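Local structure of glycosyl transferase (Staphylococcus aureus, 5U02) at residues R82-Y87 with T98-Y103; Q107-D112 with N119-E124. The protein belongs to the TarS-type glycosyl transferases, the model comprising a helical linker region followed by two beta-sheet domains of the E-set clan. All coordinates share one frame; numbering follows the deposited sequence.

Contact 1 (R82-Y87 with T98-Y103); sequences RPLLHY and TVEESY
P83 meets two side chains of the opposite helix at once: its CB lies 4.0 Å from V99 CG1, while its CG lies 3.6 Å from Y103 OH. The hydroxyl only packs on the proline ring, since its hydrogen bond goes to K80 O, just before helix 82-89. L84 follows. Its CD2 packs 3.9 Å from V99 CG1 and 3.6 Å from E100 CG, so the leucine touches the aliphatic part of the glutamate, the two side chains crossing at about a right angle. The other methyl, CD1, comes to the edge of the Y103 ring, 4.3 Å from Y103 CE2. One turn beyond P83, Y87 directs ring atom CE2 to within 3.6 Å of V99 CG2. V99 can serve both turns because its methyls diverge: CG1, anti to the backbone N (chi1 171°), faces P83 and L84, whereas CG2 faces Y87 and also approaches P83 CB. The segment axes are 10.2 Å apart at 164°, which with the short connection marks an antiparallel helical hairpin; side chains rather than backbone bridge the separation, and the interface is apolar with all six touching residues buried. The E100 carboxylate takes a hydrogen bond from S47 N and a weak one from G45 N, which ties helix 93-105 to the start of helix 46-49 and the loop preceding it. Strand 129-132 borders the helix pair, F129 touching P83 and I132 touching Y103, while F122 packs on V99.

Contact 2 (Q107-D112 with N119-E124); sequences QYYRFD and NIQFNE
The beta hairpin of strands 110-114 and 117-121 is joined here by four backbone hydrogen bonds. R110 and Q121 form one antiparallel hydrogen-bonded pair (R110 N to Q121 O 3.1 Å), D112 and N119 the other; F111 and I120 make the non-hydrogen-bonded pair between them, with a CA-H...O contact from F111 CA to N119 O (3.2 Å). Y108, just ahead of strand 110-114, has I120 CD1 over one face of its ring in a CH-pi contact, 3.6 Å from the centroid. F122 CE1 reaches the edge of that ring, 3.8 Å from Y108 CD1. Around the Y109 ring, E124 N stands over the centre, R110 NH1 lies over the opposite face toward the rim, and Q121 OE1 lies in plane at the edge, 3.4 Å from Y109 CE2. Q121 NE2 donates to E126 O, which helps fix that amide. The Y109 hydroxyl gives a weak hydrogen bond to E124 OE2 at 3.0 Å. The chemistry is thus divided: Y108 sits in a buried, mainly apolar cluster, its hydroxyl bonding to M161 O, whereas Y109 OH, the Q121 amide and the E124 carboxylate lie on the more exposed side, where R110 might weakly attract E124.

How the contacts relate
From the N terminus, contact 1 comes first: helix 82-89 turns back through a short connection into helix 93-105, and the pairing of 82-87 with 98-103 closes that helical hairpin. The chain then leaves helix 93-105 and enters contact 2, where 107-112 and 119-124 close a beta hairpin. The two closures are in series, neither nested nor crossing, yet their centres lie only 11 Å apart. S102 joins them: its OG is 3.3 Å from Q107 O, a weak hydrogen bond, and its CB packs on Y108 CD1. T98 also meets N123. Helix 93-105 thus belongs to both units, connecting the helical hairpin to the small sheet completed by strand 129-132.

Contact 1 (R82-Y87 with T98-Y103)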
ATOM      1  N   ARG A  82       3.071  34.478  -9.465  1.00 64.00           N
ATOM      2  CA  ARG A  82       3.308  34.891 -10.848  1.00 69.10           C
ATOM      3  C   ARG A  82       2.063  34.851 -11.726  1.00 70.70           C
ATOM      4  O   ARG A  82       1.857  35.808 -12.494  1.00 72.20           O
ATOM      5  CB  ARG A  82       4.428  34.031 -11.458  1.00 68.94           C
ATOM      6  CG  ARG A  82       5.777  34.206 -10.782  1.00 72.05           C
ATOM      7  CD  ARG A  82       6.719  33.038 -11.059  1.00 75.56           C
ATOM      8  NE  ARG A  82       7.884  33.083 -10.174  1.00 79.09           N
ATOM      9  CZ  ARG A  82       8.758  32.093 -10.027  1.00 80.27           C
ATOM     10  NH1 ARG A  82       8.606  30.965 -10.707  1.00 79.59           N
ATOM     11  NH2 ARG A  82       9.783  32.230  -9.194  1.00 80.80           N
ATOM     12  N   PRO A  83       1.210  33.820 -11.686  1.00 70.42           N
ATOM     13  CA  PRO A  83      -0.027  33.888 -12.482  1.00 71.65           C
ATOM     14  C   PRO A  83      -0.967  35.006 -12.054  1.00 73.19           C
ATOM     15  O   PRO A  83      -1.592  35.633 -12.918  1.00 77.54           O
ATOM     16  CB  PRO A  83      -0.656  32.502 -12.278  1.00 69.85           C
ATOM     17  CG  PRO A  83       0.491  31.619 -11.905  1.00 69.30           C
ATOM     18  CD  PRO A  83       1.400  32.483 -11.093  1.00 68.23           C
ATOM     19  N   LEU A  84      -1.070  35.291 -10.754  1.00 69.24           N
ATOM     20  CA  LEU A  84      -2.010  36.310 -10.303  1.00 67.13           C
ATOM     21  C   LEU A  84      -1.509  37.715 -10.613  1.00 65.63           C
ATOM     22  O   LEU A  84      -2.306  38.614 -10.896  1.00 67.18           O
ATOM     23  CB  LEU A  84      -2.282  36.145  -8.810  1.00 64.61           C
ATOM     24  CG  LEU A  84      -2.844  34.780  -8.434  1.00 63.66           C
ATOM     25  CD1 LEU A  84      -2.402  34.332  -7.045  1.00 59.89           C
ATOM     26  CD2 LEU A  84      -4.353  34.799  -8.551  1.00 63.96           C
ATOM     27  N   LEU A  85      -0.195  37.930 -10.557  1.00 64.48           N
ATOM     28  CA  LEU A  85       0.358  39.203 -11.011  1.00 68.38           C
ATOM     29  C   LEU A  85       0.107  39.406 -12.498  1.00 67.57           C
ATOM     30  O   LEU A  85      -0.191  40.521 -12.939  1.00 68.92           O
ATOM     31  CB  LEU A  85       1.861  39.279 -10.721  1.00 68.90           C
ATOM     32  CG  LEU A  85       2.342  39.254  -9.272  1.00 65.15           C
ATOM     33  CD1 LEU A  85       3.865  39.169  -9.210  1.00 64.16           C
ATOM     34  CD2 LEU A  85       1.841  40.487  -8.548  1.00 65.84           C
ATOM     35  N   HIS A  86       0.211  38.333 -13.285  1.00 67.84           N
ATOM     36  CA  HIS A  86       0.037  38.441 -14.729  1.00 70.95           C
ATOM     37  C   HIS A  86      -1.409  38.764 -15.089  1.00 72.40           C
ATOM     38  O   HIS A  86      -1.676  39.711 -15.838  1.00 74.13           O
ATOM     39  CB  HIS A  86       0.509  37.144 -15.393  1.00 72.58           C
ATOM     40  CG  HIS A  86      -0.074  36.896 -16.749  1.00 76.53           C
ATOM     41  ND1 HIS A  86      -1.308  36.311 -16.932  1.00 77.14           N
ATOM     42  CD2 HIS A  86       0.413  37.144 -17.987  1.00 79.40           C
ATOM     43  CE1 HIS A  86      -1.558  36.213 -18.227  1.00 78.16           C
ATOM     44  NE2 HIS A  86      -0.530  36.711 -18.888  1.00 80.19           N
ATOM     45  N   TYR A  87      -2.363  37.998 -14.553  1.00 73.01           N
ATOM     46  CA  TYR A  87      -3.769  38.289 -14.808  1.00 74.96           C
ATOM     47  C   TYR A  87      -4.245  39.556 -14.109  1.00 77.28           C
ATOM     48  O   TYR A  87      -5.320  40.061 -14.450  1.00 78.46           O
ATOM     49  CB  TYR A  87      -4.649  37.110 -14.389  1.00 73.06           C
ATOM     50  CG  TYR A  87      -4.372  35.842 -15.162  1.00 73.18           C
ATOM     51  CD1 TYR A  87      -4.543  35.791 -16.539  1.00 75.51           C
ATOM     52  CD2 TYR A  87      -3.952  34.691 -14.512  1.00 70.93           C
ATOM     53  CE1 TYR A  87      -4.289  34.630 -17.246  1.00 75.42           C
ATOM     54  CE2 TYR A  87      -3.697  33.532 -15.207  1.00 69.18           C
ATOM     55  CZ  TYR A  87      -3.868  33.506 -16.571  1.00 71.16           C
ATOM     56  OH  TYR A  87      -3.612  32.344 -17.252  1.00 70.49           O
ATOM     57  N   THR A  98      -9.942  31.462 -11.723  1.00 65.07           N
ATOM     58  CA  THR A  98      -9.527  30.119 -12.119  1.00 64.33           C
ATOM     59  C   THR A  98      -8.230  29.712 -11.430  1.00 64.87           C
ATOM     60  O   THR A  98      -8.116  28.591 -10.927  1.00 62.22           O
ATOM     61  CB  THR A  98      -9.371  30.036 -13.641  1.00 64.72           C
ATOM     62  OG1 THR A  98     -10.633  30.282 -14.275  1.00 64.53           O
ATOM     63  CG2 THR A  98      -8.866  28.663 -14.053  1.00 62.10           C
ATOM     64  N   VAL A  99      -7.256  30.627 -11.358  1.00 59.13           N
ATOM     65  CA  VAL A  99      -5.990  30.319 -10.693  1.00 59.30           C
ATOM     66  C   VAL A  99      -6.208  30.086  -9.203  1.00 59.90           C
ATOM     67  O   VAL A  99      -5.837  29.038  -8.658  1.00 56.61           O
ATOM     68  CB  VAL A  99      -4.962  31.437 -10.938  1.00 59.82           C
ATOM     69  CG1 VAL A  99      -3.735  31.221 -10.060  1.00 58.51           C
ATOM     70  CG2 VAL A  99      -4.561  31.478 -12.404  1.00 60.09           C
ATOM     71  N   GLU A 100      -6.786  31.075  -8.515  1.00 62.32           N
ATOM     72  CA  GLU A 100      -7.109  30.912  -7.101  1.00 62.68           C
ATOM     73  C   GLU A 100      -8.000  29.700  -6.879  1.00 61.95           C
ATOM     74  O   GLU A 100      -7.779  28.921  -5.941  1.00 59.14           O
ATOM     75  CB  GLU A 100      -7.788  32.166  -6.565  1.00 64.17           C
ATOM     76  CG  GLU A 100      -6.863  33.329  -6.376  1.00 68.12           C
ATOM     77  CD  GLU A 100      -7.508  34.404  -5.542  1.00 71.71           C
ATOM     78  OE1 GLU A 100      -8.751  34.395  -5.449  1.00 71.84           O
ATOM     79  OE2 GLU A 100      -6.782  35.241  -4.970  1.00 73.47           O
ATOM     80  N   GLU A 101      -9.018  29.524  -7.730  1.00 65.03           N
ATOM     81  CA  GLU A 101      -9.736  28.257  -7.737  1.00 68.27           C
ATOM     82  C   GLU A 101      -8.795  27.091  -7.995  1.00 68.31           C
ATOM     83  O   GLU A 101      -8.841  26.094  -7.277  1.00 65.69           O
ATOM     84  CB  GLU A 101     -10.875  28.262  -8.756  1.00 71.29           C
ATOM     85  CG  GLU A 101     -11.924  29.331  -8.529  1.00 74.76           C
ATOM     86  CD  GLU A 101     -13.195  29.104  -9.330  1.00 78.26           C
ATOM     87  OE1 GLU A 101     -14.238  29.661  -8.935  1.00 79.13           O
ATOM     88  OE2 GLU A 101     -13.143  28.375 -10.338  1.00 78.32           O
ATOM     89  N   SER A 102      -7.915  27.194  -8.991  1.00 68.78           N
ATOM     90  CA  SER A 102      -7.082  26.031  -9.305  1.00 66.69           C
ATOM     91  C   SER A 102      -6.186  25.615  -8.137  1.00 64.60           C
ATOM     92  O   SER A 102      -5.888  24.425  -7.983  1.00 63.22           O
ATOM     93  CB  SER A 102      -6.244  26.275 -10.568  1.00 67.13           C
ATOM     94  OG  SER A 102      -7.046  26.377 -11.732  1.00 70.06           O
ATOM     95  N   TYR A 103      -5.769  26.555  -7.285  1.00 65.18           N
ATOM     96  CA  TYR A 103      -4.865  26.178  -6.198  1.00 63.82           C
ATOM     97  C   TYR A 103      -5.577  25.387  -5.105  1.00 64.70           C
ATOM     98  O   TYR A 103      -4.952  24.527  -4.474  1.00 63.14           O
ATOM     99  CB  TYR A 103      -4.179  27.407  -5.577  1.00 61.99           C
ATOM    100  CG  TYR A 103      -3.138  28.048  -6.458  1.00 60.02           C
ATOM    101  CD1 TYR A 103      -2.437  27.298  -7.389  1.00 60.35           C
ATOM    102  CD2 TYR A 103      -2.890  29.411  -6.390  1.00 58.86           C
ATOM    103  CE1 TYR A 103      -1.498  27.884  -8.210  1.00 60.64           C
ATOM    104  CE2 TYR A 103      -1.955  30.011  -7.209  1.00 59.97           C
ATOM    105  CZ  TYR A 103      -1.261  29.240  -8.121  1.00 60.01           C
ATOM    106  OH  TYR A 103      -0.328  29.829  -8.942  1.00 59.16           O
TER

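Contact 2 (Q107-D112 with N119-E124)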
ATOM      1  N   GLN A 107      -6.815  21.286  -9.440  1.00 73.84           N
ATOM      2  CA  GLN A 107      -7.511  20.945 -10.680  1.00 72.86           C
ATOM      3  C   GLN A 107      -7.142  22.028 -11.684  1.00 66.67           C
ATOM      4  O   GLN A 107      -7.676  23.142 -11.643  1.00 62.13           O
ATOM      5  CB  GLN A 107      -9.021  20.849 -10.460  1.00 78.75           C
ATOM      6  CG  GLN A 107      -9.908  21.117 -11.655  1.00 85.39           C
ATOM      7  CD  GLN A 107     -10.211  19.872 -12.441  1.00 89.64           C
ATOM      8  OE1 GLN A 107     -10.957  19.006 -11.980  1.00 90.52           O
ATOM      9  NE2 GLN A 107      -9.659  19.780 -13.639  1.00 91.55           N
ATOM     10  N   TYR A 108      -6.201  21.703 -12.557  1.00 66.62           N
ATOM     11  CA  TYR A 108      -5.743  22.603 -13.598  1.00 63.90           C
ATOM     12  C   TYR A 108      -6.207  22.080 -14.950  1.00 62.65           C
ATOM     13  O   TYR A 108      -6.371  20.872 -15.141  1.00 60.47           O
ATOM     14  CB  TYR A 108      -4.218  22.735 -13.554  1.00 61.26           C
ATOM     15  CG  TYR A 108      -3.695  22.988 -12.155  1.00 59.14           C
ATOM     16  CD1 TYR A 108      -3.817  24.238 -11.568  1.00 58.15           C
ATOM     17  CD2 TYR A 108      -3.104  21.976 -11.413  1.00 60.60           C
ATOM     18  CE1 TYR A 108      -3.362  24.480 -10.286  1.00 58.18           C
ATOM     19  CE2 TYR A 108      -2.640  22.210 -10.124  1.00 60.84           C
ATOM     20  CZ  TYR A 108      -2.772  23.467  -9.568  1.00 58.99           C
ATOM     21  OH  TYR A 108      -2.320  23.720  -8.291  1.00 57.57           O
ATOM     22  N   TYR A 109      -6.444  23.005 -15.880  1.00 63.92           N
ATOM     23  CA  TYR A 109      -6.775  22.603 -17.242  1.00 67.81           C
ATOM     24  C   TYR A 109      -5.689  21.697 -17.810  1.00 70.36           C
ATOM     25  O   TYR A 109      -5.974  20.607 -18.319  1.00 71.75           O
ATOM     26  CB  TYR A 109      -6.975  23.842 -18.117  1.00 70.82           C
ATOM     27  CG  TYR A 109      -7.151  23.546 -19.588  1.00 73.97           C
ATOM     28  CD1 TYR A 109      -8.380  23.141 -20.095  1.00 75.39           C
ATOM     29  CD2 TYR A 109      -6.089  23.683 -20.472  1.00 75.80           C
ATOM     30  CE1 TYR A 109      -8.541  22.871 -21.437  1.00 78.58           C
ATOM     31  CE2 TYR A 109      -6.242  23.416 -21.813  1.00 79.51           C
ATOM     32  CZ  TYR A 109      -7.470  23.012 -22.290  1.00 80.70           C
ATOM     33  OH  TYR A 109      -7.628  22.745 -23.626  1.00 84.79           O
ATOM     34  N   ARG A 110      -4.433  22.125 -17.700  1.00 71.25           N
ATOM     35  CA  ARG A 110      -3.277  21.331 -18.087  1.00 71.59           C
ATOM     36  C   ARG A 110      -2.176  21.557 -17.062  1.00 68.08           C
ATOM     37  O   ARG A 110      -2.029  22.668 -16.543  1.00 64.49           O
ATOM     38  CB  ARG A 110      -2.779  21.711 -19.488  1.00 74.37           C
ATOM     39  CG  ARG A 110      -2.884  20.600 -20.519  1.00 79.12           C
ATOM     40  CD  ARG A 110      -4.318  20.399 -20.982  1.00 82.58           C
ATOM     41  NE  ARG A 110      -4.503  19.113 -21.650  1.00 85.12           N
ATOM     42  CZ  ARG A 110      -5.683  18.619 -22.009  1.00 85.84           C
ATOM     43  NH1 ARG A 110      -6.793  19.302 -21.763  1.00 84.10           N
ATOM     44  NH2 ARG A 110      -5.753  17.438 -22.608  1.00 87.83           N
ATOM     45  N   PHE A 111      -1.409  20.509 -16.773  1.00 67.78           N
ATOM     46  CA  PHE A 111      -0.309  20.620 -15.822  1.00 69.35           C
ATOM     47  C   PHE A 111       0.557  19.369 -15.908  1.00 72.32           C
ATOM     48  O   PHE A 111       0.176  18.360 -16.508  1.00 71.53           O
ATOM     49  CB  PHE A 111      -0.814  20.817 -14.385  1.00 66.75           C
ATOM     50  CG  PHE A 111      -1.136  19.530 -13.673  1.00 68.39           C
ATOM     51  CD1 PHE A 111      -2.349  18.892 -13.879  1.00 69.44           C
ATOM     52  CD2 PHE A 111      -0.227  18.959 -12.794  1.00 69.03           C
ATOM     53  CE1 PHE A 111      -2.649  17.707 -13.226  1.00 68.31           C
ATOM     54  CE2 PHE A 111      -0.520  17.773 -12.140  1.00 69.46           C
ATOM     55  CZ  PHE A 111      -1.734  17.148 -12.357  1.00 68.30           C
ATOM     56  N   ASP A 112       1.735  19.460 -15.293  1.00 75.34           N
ATOM     57  CA  ASP A 112       2.593  18.325 -14.972  1.00 79.59           C
ATOM     58  C   ASP A 112       3.683  18.839 -14.039  1.00 77.86           C
ATOM     59  O   ASP A 112       3.886  20.048 -13.905  1.00 75.57           O
ATOM     60  CB  ASP A 112       3.186  17.669 -16.223  1.00 85.51           C
ATOM     61  CG  ASP A 112       3.726  18.679 -17.207  1.00 90.04           C
ATOM     62  OD1 ASP A 112       4.837  19.199 -16.973  1.00 93.43           O
ATOM     63  OD2 ASP A 112       3.043  18.945 -18.220  1.00 90.33           O
ATOM     64  N   ASN A 119       4.124  23.018 -13.407  1.00 66.19           N
ATOM     65  CA  ASN A 119       3.990  23.839 -14.606  1.00 67.18           C
ATOM     66  C   ASN A 119       2.531  23.780 -15.034  1.00 65.79           C
ATOM     67  O   ASN A 119       2.026  22.703 -15.369  1.00 65.41           O
ATOM     68  CB  ASN A 119       4.909  23.352 -15.728  1.00 69.55           C
ATOM     69  CG  ASN A 119       6.372  23.375 -15.337  1.00 71.89           C
ATOM     70  OD1 ASN A 119       6.748  23.977 -14.332  1.00 71.36           O
ATOM     71  ND2 ASN A 119       7.208  22.723 -16.138  1.00 73.98           N
ATOM     72  N   ILE A 120       1.856  24.929 -15.023  1.00 65.07           N
ATOM     73  CA  ILE A 120       0.400  24.979 -15.109  1.00 64.80           C
ATOM     74  C   ILE A 120      -0.029  25.880 -16.261  1.00 68.70           C
ATOM     75  O   ILE A 120       0.460  27.007 -16.387  1.00 70.42           O
ATOM     76  CB  ILE A 120      -0.224  25.483 -13.793  1.00 63.04           C
ATOM     77  CG1 ILE A 120       0.162  24.576 -12.627  1.00 60.25           C
ATOM     78  CG2 ILE A 120      -1.734  25.572 -13.927  1.00 62.69           C
ATOM     79  CD1 ILE A 120      -0.167  25.164 -11.270  1.00 57.46           C
ATOM     80  N   GLN A 121      -0.956  25.385 -17.084  1.00 69.58           N
ATOM     81  CA  GLN A 121      -1.744  26.218 -17.985  1.00 72.55           C
ATOM     82  C   GLN A 121      -3.180  26.190 -17.478  1.00 73.62           C
ATOM     83  O   GLN A 121      -3.796  25.121 -17.415  1.00 75.85           O
ATOM     84  CB  GLN A 121      -1.660  25.729 -19.434  1.00 73.37           C
ATOM     85  CG  GLN A 121      -2.709  26.383 -20.342  1.00 72.19           C
ATOM     86  CD  GLN A 121      -2.900  25.678 -21.690  1.00 75.56           C
ATOM     87  OE1 GLN A 121      -3.057  24.463 -21.750  1.00 70.77           O
ATOM     88  NE2 GLN A 121      -2.909  26.450 -22.772  1.00 73.28           N
ATOM     89  N   PHE A 122      -3.703  27.360 -17.100  1.00 67.97           N
ATOM     90  CA  PHE A 122      -4.957  27.389 -16.354  1.00 68.94           C
ATOM     91  C   PHE A 122      -6.184  27.305 -17.254  1.00 70.36           C
ATOM     92  O   PHE A 122      -7.237  26.829 -16.813  1.00 68.37           O
ATOM     93  CB  PHE A 122      -5.019  28.645 -15.488  1.00 68.42           C
ATOM     94  CG  PHE A 122      -4.077  28.616 -14.315  1.00 64.03           C
ATOM     95  CD1 PHE A 122      -4.438  28.001 -13.122  1.00 61.37           C
ATOM     96  CD2 PHE A 122      -2.825  29.191 -14.411  1.00 59.80           C
ATOM     97  CE1 PHE A 122      -3.561  27.975 -12.046  1.00 57.44           C
ATOM     98  CE2 PHE A 122      -1.950  29.170 -13.345  1.00 59.06           C
ATOM     99  CZ  PHE A 122      -2.315  28.561 -12.160  1.00 56.88           C
ATOM    100  N   ASN A 123      -6.081  27.752 -18.503  1.00 73.43           N
ATOM    101  CA  ASN A 123      -7.188  27.668 -19.446  1.00 76.54           C
ATOM    102  C   ASN A 123      -6.636  27.433 -20.843  1.00 80.43           C
ATOM    103  O   ASN A 123      -5.446  27.626 -21.102  1.00 79.61           O
ATOM    104  CB  ASN A 123      -8.064  28.931 -19.413  1.00 78.36           C
ATOM    105  CG  ASN A 123      -9.212  28.822 -18.417  1.00 79.41           C
ATOM    106  OD1 ASN A 123     -10.229  28.182 -18.692  1.00 78.98           O
ATOM    107  ND2 ASN A 123      -9.045  29.432 -17.250  1.00 80.55           N
ATOM    108  N   GLU A 124      -7.520  27.009 -21.742  1.00 84.33           N
ATOM    109  CA  GLU A 124      -7.107  26.684 -23.100  1.00 88.94           C
ATOM    110  C   GLU A 124      -6.590  27.925 -23.815  1.00 90.91           C
ATOM    111  O   GLU A 124      -7.243  28.973 -23.819  1.00 92.90           O
ATOM    112  CB  GLU A 124      -8.277  26.072 -23.870  1.00 93.26           C
ATOM    113  CG  GLU A 124      -7.905  25.494 -25.227  1.00 97.31           C
ATOM    114  CD  GLU A 124      -9.037  24.701 -25.849  1.00 99.54           C
ATOM    115  OE1 GLU A 124     -10.177  25.212 -25.883  1.00 99.61           O
ATOM    116  OE2 GLU A 124      -8.789  23.561 -26.298  1.00100.28           O
TER